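Local coordinates for sensor protein (PDB 3I9Y) that is the sensor domain of the TorS histidine kinase, a membrane receptor that responds to TMAO and probably passes the signal on by ATP-dependent phosphorylation of histidine, at residues 44-47 / 48-52. Numbering follows the deposited sequence.
Sequences EQLE and SLLTH
Ser48 reaches back one turn and grips the carbonyl oxygen of Glu44 twice. Its backbone N donates a hydrogen bond to Glu44 O at 3.0 Å, and its hydroxyl OG donates to the same Glu44 O at 3.2 Å. The two donors come from opposite faces of the carbonyl plane, each tilted well out of it. The hydroxyl gets there because OG is turned beside the backbone N of Ser48 (chi1 -53°), leaning toward the N-terminal end of the helix, where Glu44 O lies. Two residues further along the same helix, Leu46 and Leu50 meet obliquely, Leu46 CG lying 4.0 Å from Leu50 CD1. The backbone of the same two residues is joined by the Leu50 N to Leu46 O bond, 2.8 Å long but bent at the hydrogen (138°). Thr51 N bonds Glu47 O at 3.0 Å, and Leu49 N takes Gln45 O in the same i to i+4 pattern. Further out, Leu46 rests on Leu80 and Leu50 on Val73 and Ile77, all of helix 63-114. On the side toward helix 5-27, Ser48 touches Leu15 and Gln45 OE1 hydrogen-bonds Ser22 OG. Glu44 instead salt-bridges Arg40 of its own helix. This is regular alpha-helix with an i/i+4 leucine pair facing a neighbouring helix, in one of the two stacked four-helix bundles of the TorS sensor domain.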
ATOM      1  N   GLU A  44      -7.984  19.934   9.044  1.00 26.96           N
ATOM      2  CA  GLU A  44      -8.179  21.311   9.454  1.00 29.46           C
ATOM      3  C   GLU A  44      -8.231  22.271   8.180  1.00 26.77           C
ATOM      4  O   GLU A  44      -8.975  23.248   8.146  1.00 26.33           O
ATOM      5  CB  GLU A  44      -7.010  21.839  10.165  1.00 33.40           C
ATOM      6  CG  GLU A  44      -7.177  21.680  11.593  1.00 43.17           C
ATOM      7  CD  GLU A  44      -5.993  22.438  12.332  1.00 47.95           C
ATOM      8  OE1 GLU A  44      -4.961  21.738  12.650  1.00 51.89           O
ATOM      9  OE2 GLU A  44      -6.036  23.733  12.533  1.00 50.94           O
ATOM     10  N   GLN A  45      -7.374  21.999   7.234  1.00 23.50           N
ATOM     11  CA  GLN A  45      -7.243  22.792   6.035  1.00 22.71           C
ATOM     12  C   GLN A  45      -8.528  22.575   5.155  1.00 22.47           C
ATOM     13  O   GLN A  45      -9.023  23.521   4.516  1.00 22.46           O
ATOM     14  CB  GLN A  45      -5.982  22.425   5.241  1.00 21.32           C
ATOM     15  CG  GLN A  45      -4.611  22.715   6.063  1.00 21.58           C
ATOM     16  CD  GLN A  45      -3.415  22.144   5.216  1.00 22.17           C
ATOM     17  OE1 GLN A  45      -3.544  21.206   4.389  1.00 21.73           O
ATOM     18  NE2 GLN A  45      -2.280  22.770   5.330  1.00 21.14           N
ATOM     19  N   LEU A  46      -9.074  21.385   5.119  1.00 20.64           N
ATOM     20  CA  LEU A  46     -10.255  21.233   4.324  1.00 21.51           C
ATOM     21  C   LEU A  46     -11.455  22.085   5.027  1.00 22.59           C
ATOM     22  O   LEU A  46     -12.246  22.711   4.330  1.00 22.43           O
ATOM     23  CB  LEU A  46     -10.661  19.771   4.248  1.00 20.15           C
ATOM     24  CG  LEU A  46     -12.084  19.476   3.720  1.00 18.34           C
ATOM     25  CD1 LEU A  46     -12.041  19.818   2.179  1.00 16.03           C
ATOM     26  CD2 LEU A  46     -12.343  17.847   3.898  1.00 19.64           C
ATOM     27  N   GLU A  47     -11.546  22.051   6.339  1.00 23.08           N
ATOM     28  CA  GLU A  47     -12.563  22.745   7.093  1.00 26.46           C
ATOM     29  C   GLU A  47     -12.457  24.285   6.814  1.00 25.97           C
ATOM     30  O   GLU A  47     -13.481  25.031   6.649  1.00 23.86           O
ATOM     31  CB  GLU A  47     -12.324  22.383   8.556  1.00 28.98           C
ATOM     32  CG  GLU A  47     -13.314  22.833   9.506  1.00 40.41           C
ATOM     33  CD  GLU A  47     -13.893  21.617  10.577  1.00 45.13           C
ATOM     34  OE1 GLU A  47     -13.458  21.624  11.787  1.00 47.17           O
ATOM     35  OE2 GLU A  47     -14.739  20.702  10.182  1.00 46.49           O
ATOM     36  N   SER A  48     -11.218  24.790   6.808  1.00 24.40           N
ATOM     37  CA  SER A  48     -11.101  26.183   6.471  1.00 26.00           C
ATOM     38  C   SER A  48     -11.486  26.361   4.985  1.00 24.79           C
ATOM     39  O   SER A  48     -12.022  27.390   4.651  1.00 25.78           O
ATOM     40  CB  SER A  48      -9.653  26.712   6.529  1.00 27.94           C
ATOM     41  OG  SER A  48      -9.102  26.414   7.730  1.00 29.40           O
ATOM     42  N   LEU A  49     -11.052  25.480   4.090  1.00 22.93           N
ATOM     43  CA  LEU A  49     -11.353  25.695   2.704  1.00 21.33           C
ATOM     44  C   LEU A  49     -12.929  25.769   2.576  1.00 23.31           C
ATOM     45  O   LEU A  49     -13.491  26.595   1.777  1.00 21.13           O
ATOM     46  CB  LEU A  49     -10.833  24.557   1.865  1.00 20.96           C
ATOM     47  CG  LEU A  49     -11.196  24.915   0.439  1.00 23.65           C
ATOM     48  CD1 LEU A  49     -10.138  24.887  -0.613  1.00 25.04           C
ATOM     49  CD2 LEU A  49     -12.025  23.841   0.150  1.00 25.23           C
ATOM     50  N   LEU A  50     -13.657  24.937   3.413  1.00 23.58           N
ATOM     51  CA  LEU A  50     -15.108  24.803   3.252  1.00 23.92           C
ATOM     52  C   LEU A  50     -15.758  26.143   3.797  1.00 26.73           C
ATOM     53  O   LEU A  50     -16.748  26.553   3.222  1.00 26.09           O
ATOM     54  CB  LEU A  50     -15.666  23.592   4.024  1.00 21.84           C
ATOM     55  CG  LEU A  50     -15.218  22.336   3.246  1.00 23.35           C
ATOM     56  CD1 LEU A  50     -15.739  21.138   4.047  1.00 21.19           C
ATOM     57  CD2 LEU A  50     -15.648  22.317   1.933  1.00 22.41           C
ATOM     58  N   THR A  51     -15.233  26.754   4.883  1.00 26.41           N
ATOM     59  CA  THR A  51     -15.840  27.990   5.262  1.00 29.03           C
ATOM     60  C   THR A  51     -15.615  29.096   4.219  1.00 27.61           C
ATOM     61  O   THR A  51     -16.450  29.982   4.050  1.00 27.53           O
ATOM     62  CB  THR A  51     -15.424  28.504   6.644  1.00 30.39           C
ATOM     63  OG1 THR A  51     -14.249  29.278   6.482  1.00 35.65           O
ATOM     64  CG2 THR A  51     -15.098  27.336   7.631  1.00 27.63           C
ATOM     65  N   HIS A  52     -14.549  29.082   3.471  1.00 27.43           N
ATOM     66  CA  HIS A  52     -14.452  30.169   2.509  1.00 27.55           C
ATOM     67  C   HIS A  52     -15.368  29.870   1.301  1.00 29.86           C
ATOM     68  O   HIS A  52     -15.892  30.786   0.624  1.00 30.67           O
ATOM     69  CB  HIS A  52     -12.970  30.347   2.012  1.00 25.82           C
ATOM     70  CG  HIS A  52     -12.087  30.892   3.083  1.00 27.74           C
ATOM     71  ND1 HIS A  52     -11.082  30.153   3.664  1.00 28.62           N
ATOM     72  CD2 HIS A  52     -12.165  32.042   3.819  1.00 26.21           C
ATOM     73  CE1 HIS A  52     -10.574  30.795   4.716  1.00 26.87           C
ATOM     74  NE2 HIS A  52     -11.207  31.945   4.840  1.00 26.33           N
TER